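Local coordinates for DUF115 domain-containing protein (Magnetospirillum magneticum AMB-1, PDB 5MU5) that probably transfers sugars to flagellin as a Maf glycosyltransferase, an enzyme involved in the formation of bacterial flagella, at residues M248-Y253 / V353-R358; M321-G326 / T394-T399; Y366-A371 / F378-E383; L386-P391 / L476-G481. All blocks are in the same frame, centred on the assembly; numbering follows the deposited sequence.

Contact 1. Residues M248-Y253 / V353-R358; sequences MTRASY and VDPRVR
Pro355 lies against Ala251 and the outer end of Arg250, and these three residues bury the most surface here. CD of Pro355 comes 3.6 Å from NH2 of Arg250, and its CG lies 4.1 Å from the backbone O of Ala251. The Arg250 side chain crosses the proline at about a right angle. Its CG stands anti to the backbone N (chi1 -179°), and a bend at chi3 brings the guanidinium over to the ring. The charge is met mainly within the helix, where NE forms a salt bridge with Glu247. Ala251 uses its small CB: the methyl sits 3.7 Å from O of Val353, a carbonyl that Asn255 ND2 hydrogen-bonds. No hydrogen bond joins the two segments.

Beside the proline, Asp354 is held by Arg356. NE of Arg356 gives a nearly straight bond of 2.8 Å to OD1 of Asp354, and its NH2 bonds OD2. OD1 also accepts from the backbone N of Arg356, which makes an Asx turn. The contact sets helix 242-257 against the loop between strands 346-350 and 363-367. Helix 327-340 packs on the loop through Tyr330, helix 653-661 on Arg250, and helix 373-378 on Met248 and Ser252.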
loop_
_atom_site.group_PDB
_atom_site.type_symbol
_atom_site.label_atom_id
_atom_site.label_comp_id
_atom_site.label_asym_id
_atom_site.label_seq_id
_atom_site.Cartn_x
_atom_site.Cartn_y
_atom_site.Cartn_z
ATOM N N MET A 248 -7.704 -12.003 10.815
ATOM C CA MET A 248 -7.539 -10.723 11.496
ATOM C C MET A 248 -8.773 -10.442 12.311
ATOM O O MET A 248 -8.677 -10.035 13.461
ATOM C CB MET A 248 -7.389 -9.565 10.510
ATOM C CG MET A 248 -6.156 -9.548 9.626
ATOM S SD MET A 248 -4.591 -9.547 10.496
ATOM C CE MET A 248 -4.202 -11.293 10.588
ATOM N N THR A 249 -9.923 -10.629 11.673
ATOM C CA THR A 249 -11.209 -10.367 12.277
ATOM C C THR A 249 -11.495 -11.383 13.387
ATOM O O THR A 249 -12.082 -11.012 14.402
ATOM C CB THR A 249 -12.326 -10.337 11.204
ATOM O OG1 THR A 249 -12.142 -9.203 10.360
ATOM C CG2 THR A 249 -13.692 -10.233 11.812
ATOM N N ARG A 250 -11.085 -12.640 13.215
ATOM C CA ARG A 250 -11.252 -13.638 14.282
ATOM C C ARG A 250 -10.401 -13.267 15.515
ATOM O O ARG A 250 -10.879 -13.292 16.646
ATOM C CB ARG A 250 -10.862 -15.027 13.810
ATOM C CG ARG A 250 -11.045 -16.114 14.856
ATOM C CD ARG A 250 -10.169 -17.313 14.554
ATOM N NE ARG A 250 -8.774 -17.001 14.847
ATOM C CZ ARG A 250 -8.213 -17.111 16.049
ATOM N NH1 ARG A 250 -8.908 -17.554 17.088
ATOM N NH2 ARG A 250 -6.945 -16.770 16.204
ATOM N N ALA A 251 -9.145 -12.919 15.284
ATOM C CA ALA A 251 -8.260 -12.499 16.371
ATOM C C ALA A 251 -8.892 -11.336 17.125
ATOM O O ALA A 251 -9.030 -11.377 18.335
ATOM C CB ALA A 251 -6.882 -12.093 15.831
ATOM N N SER A 252 -9.297 -10.311 16.388
ATOM C CA SER A 252 -9.854 -9.110 16.991
ATOM C C SER A 252 -11.143 -9.421 17.732
ATOM O O SER A 252 -11.356 -8.924 18.828
ATOM C CB SER A 252 -10.086 -8.037 15.932
ATOM O OG SER A 252 -10.436 -6.805 16.549
ATOM N N TYR A 253 -11.983 -10.249 17.127
ATOM C CA TYR A 253 -13.234 -10.667 17.735
ATOM C C TYR A 253 -12.934 -11.288 19.097
ATOM O O TYR A 253 -13.491 -10.873 20.097
ATOM C CB TYR A 253 -13.943 -11.682 16.836
ATOM C CG TYR A 253 -15.212 -12.289 17.396
ATOM C CD1 TYR A 253 -15.164 -13.243 18.412
ATOM C CD2 TYR A 253 -16.461 -11.946 16.875
ATOM C CE1 TYR A 253 -16.318 -13.803 18.914
ATOM C CE2 TYR A 253 -17.614 -12.508 17.374
ATOM C CZ TYR A 253 -17.527 -13.435 18.396
ATOM O OH TYR A 253 -18.660 -14.019 18.892
ATOM N N VAL A 353 -3.439 -9.413 17.382
ATOM C CA VAL A 353 -2.496 -10.400 17.904
ATOM C C VAL A 353 -3.240 -11.661 18.347
ATOM O O VAL A 353 -4.457 -11.632 18.611
ATOM C CB VAL A 353 -1.630 -9.866 19.062
ATOM C CG1 VAL A 353 -0.840 -8.657 18.591
ATOM C CG2 VAL A 353 -2.455 -9.565 20.324
ATOM N N ASP A 354 -2.518 -12.772 18.434
ATOM C CA ASP A 354 -3.147 -14.026 18.840
ATOM C C ASP A 354 -3.920 -13.855 20.167
ATOM O O ASP A 354 -3.376 -13.361 21.127
ATOM C CB ASP A 354 -2.095 -15.133 18.956
ATOM C CG ASP A 354 -2.715 -16.545 19.023
ATOM O OD1 ASP A 354 -3.232 -16.923 20.101
ATOM O OD2 ASP A 354 -2.657 -17.269 17.995
ATOM N N PRO A 355 -5.187 -14.276 20.228
ATOM C CA PRO A 355 -5.960 -14.131 21.478
ATOM C C PRO A 355 -5.326 -14.739 22.714
ATOM O O PRO A 355 -5.604 -14.279 23.814
ATOM C CB PRO A 355 -7.265 -14.868 21.182
ATOM C CG PRO A 355 -7.387 -14.846 19.711
ATOM C CD PRO A 355 -5.993 -14.883 19.154
ATOM N N ARG A 356 -4.492 -15.762 22.538
ATOM C CA ARG A 356 -3.822 -16.431 23.672
ATOM C C ARG A 356 -2.713 -15.597 24.299
ATOM O O ARG A 356 -2.186 -15.954 25.347
ATOM C CB ARG A 356 -3.229 -17.774 23.229
ATOM C CG ARG A 356 -4.273 -18.783 22.790
ATOM C CD ARG A 356 -3.622 -19.969 22.129
ATOM N NE ARG A 356 -3.100 -19.626 20.814
ATOM C CZ ARG A 356 -2.574 -20.499 19.957
ATOM N NH1 ARG A 356 -2.465 -21.781 20.269
ATOM N NH2 ARG A 356 -2.151 -20.096 18.782
ATOM N N VAL A 357 -2.338 -14.505 23.644
ATOM C CA VAL A 357 -1.301 -13.625 24.173
ATOM C C VAL A 357 -1.744 -13.024 25.501
ATOM O O VAL A 357 -0.925 -12.806 26.381
ATOM C CB VAL A 357 -0.950 -12.495 23.173
ATOM C CG1 VAL A 357 0.012 -11.503 23.785
ATOM C CG2 VAL A 357 -0.326 -13.075 21.914
ATOM N N ARG A 358 -3.046 -12.780 25.631
ATOM C CA ARG A 358 -3.625 -12.197 26.829
ATOM C C ARG A 358 -3.264 -12.985 28.082
ATOM O O ARG A 358 -2.830 -12.392 29.078
ATOM C CB ARG A 358 -5.149 -12.082 26.699
ATOM C CG ARG A 358 -5.770 -11.301 27.852
ATOM C CD ARG A 358 -6.772 -10.275 27.361
ATOM N NE ARG A 358 -8.119 -10.818 27.243
ATOM C CZ ARG A 358 -8.991 -10.489 26.293
ATOM N NH1 ARG A 358 -8.649 -9.647 25.317
ATOM N NH2 ARG A 358 -10.201 -11.045 26.296
#

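Contact 2. Residues M321-G326 / T394-T399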
loop_
_atom_site.group_PDB
_atom_site.type_symbol
_atom_site.label_atom_id
_atom_site.label_comp_id
_atom_site.label_asym_id
_atom_site.label_seq_id
_atom_site.Cartn_x
_atom_site.Cartn_y
_atom_site.Cartn_z
ATOM N N MET A 321 5.748 -5.064 23.599
ATOM C CA MET A 321 5.051 -4.762 22.351
ATOM C C MET A 321 4.936 -5.995 21.479
ATOM O O MET A 321 5.881 -6.816 21.399
ATOM C CB MET A 321 5.773 -3.688 21.562
ATOM C CG MET A 321 6.148 -2.455 22.345
ATOM S SD MET A 321 4.772 -1.484 22.948
ATOM C CE MET A 321 3.857 -1.259 21.409
ATOM N N LEU A 322 3.775 -6.128 20.842
ATOM C CA LEU A 322 3.557 -7.183 19.877
ATOM C C LEU A 322 2.764 -6.620 18.706
ATOM O O LEU A 322 1.698 -6.027 18.911
ATOM C CB LEU A 322 2.810 -8.344 20.502
ATOM C CG LEU A 322 2.728 -9.596 19.642
ATOM C CD1 LEU A 322 4.114 -10.176 19.365
ATOM C CD2 LEU A 322 1.825 -10.636 20.307
ATOM N N LEU A 323 3.279 -6.827 17.492
ATOM C CA LEU A 323 2.627 -6.364 16.259
ATOM C C LEU A 323 1.953 -7.514 15.519
ATOM O O LEU A 323 0.795 -7.420 15.162
ATOM C CB LEU A 323 3.657 -5.718 15.332
ATOM C CG LEU A 323 3.207 -5.271 13.923
ATOM C CD1 LEU A 323 2.172 -4.172 14.021
ATOM C CD2 LEU A 323 4.395 -4.794 13.095
ATOM N N GLU A 324 2.698 -8.592 15.307
ATOM C CA GLU A 324 2.258 -9.695 14.462
ATOM C C GLU A 324 1.095 -10.512 14.985
ATOM O O GLU A 324 0.997 -10.824 16.172
ATOM C CB GLU A 324 3.390 -10.701 14.239
ATOM C CG GLU A 324 4.626 -10.214 13.499
ATOM C CD GLU A 324 5.560 -11.386 13.145
ATOM O OE1 GLU A 324 5.162 -12.232 12.300
ATOM O OE2 GLU A 324 6.689 -11.471 13.702
ATOM N N ASN A 325 0.240 -10.888 14.046
ATOM C CA ASN A 325 -0.798 -11.868 14.269
ATOM C C ASN A 325 -0.147 -13.259 14.168
ATOM O O ASN A 325 0.950 -13.393 13.664
ATOM C CB ASN A 325 -1.883 -11.716 13.180
ATOM C CG ASN A 325 -2.771 -12.950 13.063
ATOM O OD1 ASN A 325 -2.537 -13.812 12.194
ATOM N ND2 ASN A 325 -3.755 -13.072 13.968
ATOM N N GLY A 326 -0.814 -14.299 14.638
ATOM C CA GLY A 326 -0.306 -15.647 14.396
ATOM C C GLY A 326 0.209 -16.421 15.586
ATOM O O GLY A 326 0.659 -15.863 16.584
ATOM N N THR A 394 9.481 -2.933 16.374
ATOM C CA THR A 394 10.263 -1.772 16.792
ATOM C C THR A 394 9.581 -0.464 16.403
ATOM O O THR A 394 9.700 0.538 17.124
ATOM C CB THR A 394 11.679 -1.838 16.189
ATOM O OG1 THR A 394 12.406 -2.873 16.872
ATOM C CG2 THR A 394 12.396 -0.580 16.408
ATOM N N ASN A 395 8.888 -0.480 15.259
ATOM C CA ASN A 395 8.081 0.655 14.813
ATOM C C ASN A 395 6.913 0.827 15.757
ATOM O O ASN A 395 6.557 1.945 16.101
ATOM C CB ASN A 395 7.520 0.425 13.401
ATOM C CG ASN A 395 8.611 0.241 12.371
ATOM O OD1 ASN A 395 8.841 -0.875 11.833
ATOM N ND2 ASN A 395 9.339 1.317 12.130
ATOM N N THR A 396 6.312 -0.297 16.155
ATOM C CA THR A 396 5.143 -0.293 17.041
ATOM C C THR A 396 5.484 0.340 18.368
ATOM O O THR A 396 4.741 1.170 18.864
ATOM C CB THR A 396 4.629 -1.723 17.311
ATOM O OG1 THR A 396 4.544 -2.456 16.076
ATOM C CG2 THR A 396 3.276 -1.677 17.996
ATOM N N GLY A 397 6.621 -0.045 18.938
ATOM C CA GLY A 397 7.050 0.520 20.219
ATOM C C GLY A 397 7.382 2.001 20.125
ATOM O O GLY A 397 7.042 2.776 20.997
ATOM N N THR A 398 8.045 2.406 19.061
ATOM C CA THR A 398 8.398 3.803 18.896
ATOM C C THR A 398 7.164 4.661 18.725
ATOM O O THR A 398 7.035 5.705 19.362
ATOM C CB THR A 398 9.303 3.964 17.692
ATOM O OG1 THR A 398 10.470 3.162 17.905
ATOM C CG2 THR A 398 9.686 5.419 17.501
ATOM N N THR A 399 6.235 4.222 17.885
ATOM C CA THR A 399 5.056 5.036 17.607
ATOM C C THR A 399 4.134 5.038 18.827
ATOM O O THR A 399 3.536 6.072 19.142
ATOM C CB THR A 399 4.309 4.623 16.306
ATOM O OG1 THR A 399 3.281 5.584 16.020
ATOM C CG2 THR A 399 3.647 3.270 16.438
#
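Met321 reaches from the end of strand 319-322 to the helix backbone at Gly397. From CB the chain sets out toward the helix, with CG beside the backbone N (chi1 -49°). CG meets CA of Gly397 at 3.8 Å. A bend at chi2 lays SD over the same glycine, 4.1 Å from its CA, and one at chi3 turns CE back to Thr396. CE lies 3.5 Å from CG2 of Thr396, a tight pair, and 3.6 Å from its backbone O. A CB on Gly397 would be pressed against CG of Met321, so the missing side chain suits this close approach. An alanine at Met321 would take away everything beyond CB and would probably leave a gap over Gly397, with the Thr396 methyl short of its partner.

Two residues on, Leu323 covers the other branch of Thr396. Its CB lies 3.5 Å from OG1, and CD1 is 3.6 Å from the same oxygen. That hydroxyl is buried among carbons on this side, but it is hydrogen-bonded to O of Ser389. The junction of strand and helix is mostly van der Waals packing, with no hydrogen bond across it and its buried hydroxyl satisfied by the loop before the helix.

Contact 3. Residues Y366-A371 / F378-E383; sequences YYFRPA and FSPGIE
The Phe368 ring is covered on one face by the turn that follows helix 373-378. Two carbons form CH-pi contacts over that face. CA of Ser379 is 4.0 Å from the ring centroid, and CD of Pro380 is 3.8 Å from it. Both stand about 22-23° off the ring normal, so each is displaced toward the rim. Ser379 lies on the CD2 side, whereas CD of Pro380 is 3.5 Å from CE1 of Phe368. The proline crosses the phenylalanine at about a right angle. Near CE2 of Phe368 are the backbone O of Phe378, at 3.5 Å, and its CB, at 4.0 Å. A leucine here has no ring face, and would probably leave CA of Ser379 and CD of Pro380 without their CH-pi partner and the turn less firmly seated.

One hydrogen bond shapes the turn. OG of Ser379 stands anti to its own N (chi1 -178°) and accepts from N of Gly381 at 3.1 Å. The backbone of Gly381 takes a conformation in which a CB would press on the carbonyl before it. The backbone O of Ser379 is hydrogen-bonded by Arg540, and Leu536 touches Pro380. Met256 of helix 242-257 and Tyr375 also pack on Phe368, whose backbone bonds with Tyr384. The arrangement is an ST turn after helix 373-378, laid over the aromatic residue that follows strand 363-367 of the mixed, mostly parallel sheet.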
loop_
_atom_site.group_PDB
_atom_site.type_symbol
_atom_site.label_atom_id
_atom_site.label_comp_id
_atom_site.label_asym_id
_atom_site.label_seq_id
_atom_site.Cartn_x
_atom_site.Cartn_y
_atom_site.Cartn_z
ATOM N N TYR A 366 -4.752 -2.790 23.766
ATOM C CA TYR A 366 -4.787 -2.938 22.331
ATOM C C TYR A 366 -4.824 -1.590 21.625
ATOM O O TYR A 366 -5.434 -0.660 22.103
ATOM C CB TYR A 366 -6.036 -3.710 21.885
ATOM C CG TYR A 366 -6.060 -5.126 22.343
ATOM C CD1 TYR A 366 -5.106 -6.018 21.915
ATOM C CD2 TYR A 366 -7.041 -5.570 23.227
ATOM C CE1 TYR A 366 -5.121 -7.317 22.346
ATOM C CE2 TYR A 366 -7.059 -6.864 23.679
ATOM C CZ TYR A 366 -6.108 -7.732 23.228
ATOM O OH TYR A 366 -6.126 -9.017 23.677
ATOM N N TYR A 367 -4.188 -1.504 20.466
ATOM C CA TYR A 367 -4.413 -0.382 19.571
ATOM C C TYR A 367 -5.006 -1.010 18.304
ATOM O O TYR A 367 -4.883 -2.223 18.073
ATOM C CB TYR A 367 -3.134 0.382 19.293
ATOM C CG TYR A 367 -2.184 -0.322 18.367
ATOM C CD1 TYR A 367 -1.271 -1.226 18.838
ATOM C CD2 TYR A 367 -2.223 -0.082 17.001
ATOM C CE1 TYR A 367 -0.406 -1.888 17.965
ATOM C CE2 TYR A 367 -1.367 -0.722 16.131
ATOM C CZ TYR A 367 -0.467 -1.627 16.615
ATOM O OH TYR A 367 0.387 -2.237 15.725
ATOM N N PHE A 368 -5.669 -0.194 17.505
ATOM C CA PHE A 368 -6.322 -0.686 16.309
ATOM C C PHE A 368 -5.474 -0.466 15.085
ATOM O O PHE A 368 -5.163 0.660 14.704
ATOM C CB PHE A 368 -7.728 -0.107 16.184
ATOM C CG PHE A 368 -8.630 -0.663 17.202
ATOM C CD1 PHE A 368 -8.672 -0.114 18.457
ATOM C CD2 PHE A 368 -9.324 -1.832 16.951
ATOM C CE1 PHE A 368 -9.441 -0.684 19.440
ATOM C CE2 PHE A 368 -10.126 -2.398 17.921
ATOM C CZ PHE A 368 -10.180 -1.823 19.171
ATOM N N ARG A 369 -5.067 -1.580 14.493
ATOM C CA ARG A 369 -4.240 -1.526 13.328
ATOM C C ARG A 369 -5.084 -1.228 12.080
ATOM O O ARG A 369 -6.000 -1.963 11.771
ATOM C CB ARG A 369 -3.460 -2.817 13.168
ATOM C CG ARG A 369 -2.305 -2.557 12.266
ATOM C CD ARG A 369 -1.457 -3.755 11.990
ATOM N NE ARG A 369 -0.340 -3.289 11.173
ATOM C CZ ARG A 369 0.635 -4.059 10.731
ATOM N NH1 ARG A 369 0.639 -5.342 11.041
ATOM N NH2 ARG A 369 1.606 -3.539 9.986
ATOM N N PRO A 370 -4.767 -0.140 11.371
ATOM C CA PRO A 370 -5.612 0.287 10.263
ATOM C C PRO A 370 -5.516 -0.573 8.999
ATOM O O PRO A 370 -4.706 -1.493 8.927
ATOM C CB PRO A 370 -5.135 1.728 9.994
ATOM C CG PRO A 370 -3.746 1.793 10.520
ATOM C CD PRO A 370 -3.653 0.792 11.631
ATOM N N ALA A 371 -6.390 -0.295 8.033
ATOM C CA ALA A 371 -6.321 -0.925 6.710
ATOM C C ALA A 371 -6.563 -2.440 6.723
ATOM O O ALA A 371 -5.912 -3.194 5.999
ATOM C CB ALA A 371 -4.972 -0.599 6.041
ATOM N N PHE A 378 -14.137 -3.295 14.122
ATOM C CA PHE A 378 -13.947 -3.142 15.568
ATOM C C PHE A 378 -13.370 -1.833 16.112
ATOM O O PHE A 378 -13.466 -1.586 17.317
ATOM C CB PHE A 378 -13.083 -4.296 16.082
ATOM C CG PHE A 378 -13.784 -5.616 16.093
ATOM C CD1 PHE A 378 -14.850 -5.832 16.943
ATOM C CD2 PHE A 378 -13.353 -6.655 15.289
ATOM C CE1 PHE A 378 -15.500 -7.052 16.967
ATOM C CE2 PHE A 378 -14.001 -7.878 15.307
ATOM C CZ PHE A 378 -15.077 -8.074 16.146
ATOM N N SER A 379 -12.738 -1.018 15.277
ATOM C CA SER A 379 -12.176 0.240 15.764
ATOM C C SER A 379 -13.270 1.163 16.241
ATOM O O SER A 379 -14.252 1.345 15.539
ATOM C CB SER A 379 -11.405 0.969 14.683
ATOM O OG SER A 379 -10.827 2.154 15.200
ATOM N N PRO A 380 -13.109 1.732 17.442
ATOM C CA PRO A 380 -14.054 2.725 17.894
ATOM C C PRO A 380 -13.661 4.125 17.441
ATOM O O PRO A 380 -14.301 5.074 17.840
ATOM C CB PRO A 380 -13.997 2.602 19.428
ATOM C CG PRO A 380 -12.636 2.081 19.716
ATOM C CD PRO A 380 -12.132 1.373 18.486
ATOM N N GLY A 381 -12.619 4.260 16.627
ATOM C CA GLY A 381 -12.219 5.558 16.104
ATOM C C GLY A 381 -10.728 5.708 15.846
ATOM O O GLY A 381 -9.890 4.974 16.386
ATOM N N ILE A 382 -10.407 6.711 15.044
ATOM C CA ILE A 382 -9.043 6.980 14.637
ATOM C C ILE A 382 -8.108 7.286 15.811
ATOM O O ILE A 382 -6.934 6.921 15.776
ATOM C CB ILE A 382 -9.009 8.109 13.573
ATOM C CG1 ILE A 382 -7.639 8.199 12.896
ATOM C CG2 ILE A 382 -9.407 9.454 14.171
ATOM C CD1 ILE A 382 -7.287 7.002 12.033
ATOM N N GLU A 383 -8.629 7.917 16.858
ATOM C CA GLU A 383 -7.815 8.227 18.049
ATOM C C GLU A 383 -7.274 7.006 18.823
ATOM O O GLU A 383 -6.456 7.164 19.727
ATOM C CB GLU A 383 -8.563 9.174 19.013
ATOM C CG GLU A 383 -9.795 8.616 19.716
ATOM C CD GLU A 383 -11.098 8.909 18.989
ATOM O OE1 GLU A 383 -11.217 8.611 17.768
ATOM O OE2 GLU A 383 -12.023 9.436 19.652
#

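Contact 4. Residues L386-P391 / L476-G481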
loop_
_atom_site.group_PDB
_atom_site.type_symbol
_atom_site.label_atom_id
_atom_site.label_comp_id
_atom_site.label_asym_id
_atom_site.label_seq_id
_atom_site.Cartn_x
_atom_site.Cartn_y
_atom_site.Cartn_z
ATOM N N LEU A 386 -2.665 3.664 15.644
ATOM C CA LEU A 386 -1.348 4.208 15.471
ATOM C C LEU A 386 -1.008 4.228 13.987
ATOM O O LEU A 386 -1.466 3.373 13.228
ATOM C CB LEU A 386 -0.326 3.352 16.211
ATOM C CG LEU A 386 -0.496 3.271 17.721
ATOM C CD1 LEU A 386 0.478 2.255 18.265
ATOM C CD2 LEU A 386 -0.299 4.622 18.396
ATOM N N ASP A 387 -0.240 5.244 13.604
ATOM C CA ASP A 387 0.385 5.354 12.303
ATOM C C ASP A 387 1.802 4.820 12.440
ATOM O O ASP A 387 2.416 4.929 13.518
ATOM C CB ASP A 387 0.497 6.818 11.886
ATOM C CG ASP A 387 -0.839 7.448 11.590
ATOM O OD1 ASP A 387 -1.778 6.715 11.210
ATOM O OD2 ASP A 387 -0.944 8.691 11.728
ATOM N N ASP A 388 2.330 4.279 11.344
ATOM C CA ASP A 388 3.689 3.758 11.306
ATOM C C ASP A 388 3.931 2.752 12.422
ATOM O O ASP A 388 5.017 2.693 12.982
ATOM C CB ASP A 388 4.721 4.907 11.347
ATOM C CG ASP A 388 4.667 5.805 10.091
ATOM O OD1 ASP A 388 4.672 5.259 8.951
ATOM O OD2 ASP A 388 4.638 7.056 10.240
ATOM N N SER A 389 2.912 1.958 12.741
ATOM C CA SER A 389 3.057 0.917 13.754
ATOM C C SER A 389 3.793 -0.272 13.170
ATOM O O SER A 389 4.245 -1.133 13.933
ATOM C CB SER A 389 1.715 0.474 14.367
ATOM O OG SER A 389 0.889 -0.180 13.438
ATOM N N GLY A 390 3.904 -0.307 11.834
ATOM C CA GLY A 390 4.669 -1.338 11.109
ATOM C C GLY A 390 5.827 -0.704 10.356
ATOM O O GLY A 390 5.965 0.530 10.370
ATOM N N PRO A 391 6.601 -1.510 9.613
ATOM C CA PRO A 391 6.393 -2.927 9.345
ATOM C C PRO A 391 6.811 -3.903 10.446
ATOM O O PRO A 391 6.369 -5.046 10.426
ATOM C CB PRO A 391 7.242 -3.173 8.084
ATOM C CG PRO A 391 8.319 -2.140 8.140
ATOM C CD PRO A 391 7.651 -0.943 8.732
ATOM N N LEU A 476 10.672 4.517 11.258
ATOM C CA LEU A 476 11.133 5.081 12.523
ATOM C C LEU A 476 11.475 6.543 12.389
ATOM O O LEU A 476 11.037 7.352 13.202
ATOM C CB LEU A 476 12.356 4.339 13.052
ATOM C CG LEU A 476 12.147 2.947 13.634
ATOM C CD1 LEU A 476 13.484 2.331 14.009
ATOM C CD2 LEU A 476 11.229 2.993 14.840
ATOM N N GLY A 477 12.249 6.898 11.368
ATOM C CA GLY A 477 12.607 8.297 11.131
ATOM C C GLY A 477 11.386 9.141 10.860
ATOM O O GLY A 477 11.231 10.265 11.351
ATOM N N ARG A 478 10.500 8.612 10.065
ATOM C CA ARG A 478 9.304 9.346 9.728
ATOM C C ARG A 478 8.412 9.587 10.984
ATOM O O ARG A 478 7.963 10.691 11.201
ATOM C CB ARG A 478 8.550 8.613 8.598
ATOM C CG ARG A 478 7.176 9.199 8.293
ATOM C CD ARG A 478 6.487 8.572 7.070
ATOM N NE ARG A 478 6.270 7.124 7.206
ATOM C CZ ARG A 478 7.014 6.166 6.637
ATOM N NH1 ARG A 478 8.061 6.455 5.859
ATOM N NH2 ARG A 478 6.699 4.888 6.839
ATOM N N ILE A 479 8.135 8.583 11.811
ATOM C CA ILE A 479 7.259 8.852 12.971
ATOM C C ILE A 479 7.947 9.807 13.938
ATOM O O ILE A 479 7.341 10.746 14.443
ATOM C CB ILE A 479 6.747 7.560 13.683
ATOM C CG1 ILE A 479 5.581 7.880 14.619
ATOM C CG2 ILE A 479 7.843 6.865 14.460
ATOM C CD1 ILE A 479 4.340 8.355 13.900
ATOM N N ILE A 480 9.236 9.626 14.152
ATOM C CA ILE A 480 9.947 10.507 15.061
ATOM C C ILE A 480 9.902 11.938 14.553
ATOM O O ILE A 480 9.629 12.869 15.321
ATOM C CB ILE A 480 11.370 10.014 15.327
ATOM C CG1 ILE A 480 11.302 8.737 16.185
ATOM C CG2 ILE A 480 12.157 11.057 16.085
ATOM C CD1 ILE A 480 12.580 7.926 16.217
ATOM N N GLY A 481 10.138 12.111 13.253
ATOM C CA GLY A 481 10.040 13.419 12.618
ATOM C C GLY A 481 8.723 14.154 12.829
ATOM O O GLY A 481 8.715 15.346 13.018
#
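Asp388 and Arg478 form a salt bridge in which one carboxylate oxygen takes both bonds. NE and NH2 of the arginine each lie 3.0 Å from OD1, with N-H...O angles of 146°. The guanidinium thus presents its side, and OD1 sits at its edge, near the plane. The carboxylate is not coplanar with it: the two planes are 54° apart. Both nitrogens reach OD1 from the same face of the carboxylate. NE comes on the syn side, and NH2 from farther above the plane. OD2 of Asp388 is 3.4 Å from NE of Arg478, without a hydrogen bond between them, and 3.9 Å from its CG. A bend at chi3 (60°) in an otherwise extended Arg478 chain turns the guanidinium to the aspartate. The pairing probably offsets two charges at a partly exposed surface.

Beneath the ion pair is Ile479. Its CG1 branch runs anti to the backbone N and carries CD1 toward the loop. CD1 sits 3.9 Å from both OD2 of Asp388 and the backbone O of Asp387. CB of Ile479 is 4.1 Å from CB of Asp388, where the two backbones come closest. Asp387 directs its own carboxylate to Arg482, with a salt bridge from OD2. Its backbone O accepts from OG1 of Thr399.

The loop 386-391 leads into helix 393-404, and helix 467-482 packs beside both. Ile479 also touches Thr399, and Leu476 touches Asn395 and Thr398. Pro391, which follows a cis peptide bond, extends the packing to Trp471 and Ala475 along helix 467-482.

In the fold
From the N terminus, helix 242-257 supplies the first half of contact 1, whose partner loop comes about 100 residues later. Strand 319-322 lies within that interval and opens contact 2, so contacts 1 and 2 cross. Contact 3 closes a short loop after strand 363-367 and is nested inside the loop of contact 2. Contact 4 opens at 386-391, before contact 2 closes at 394-399, and closes only on helix 467-482, so contacts 2 and 4 also cross. Contacts 1 and 4 do not touch. Contacts 2 and 3 touch both: Thr396 and Tyr367 each bond Ser389, while Leu322 and Phe378 pack on contact 1. Together they tie the large mixed sheet to its flanking helices.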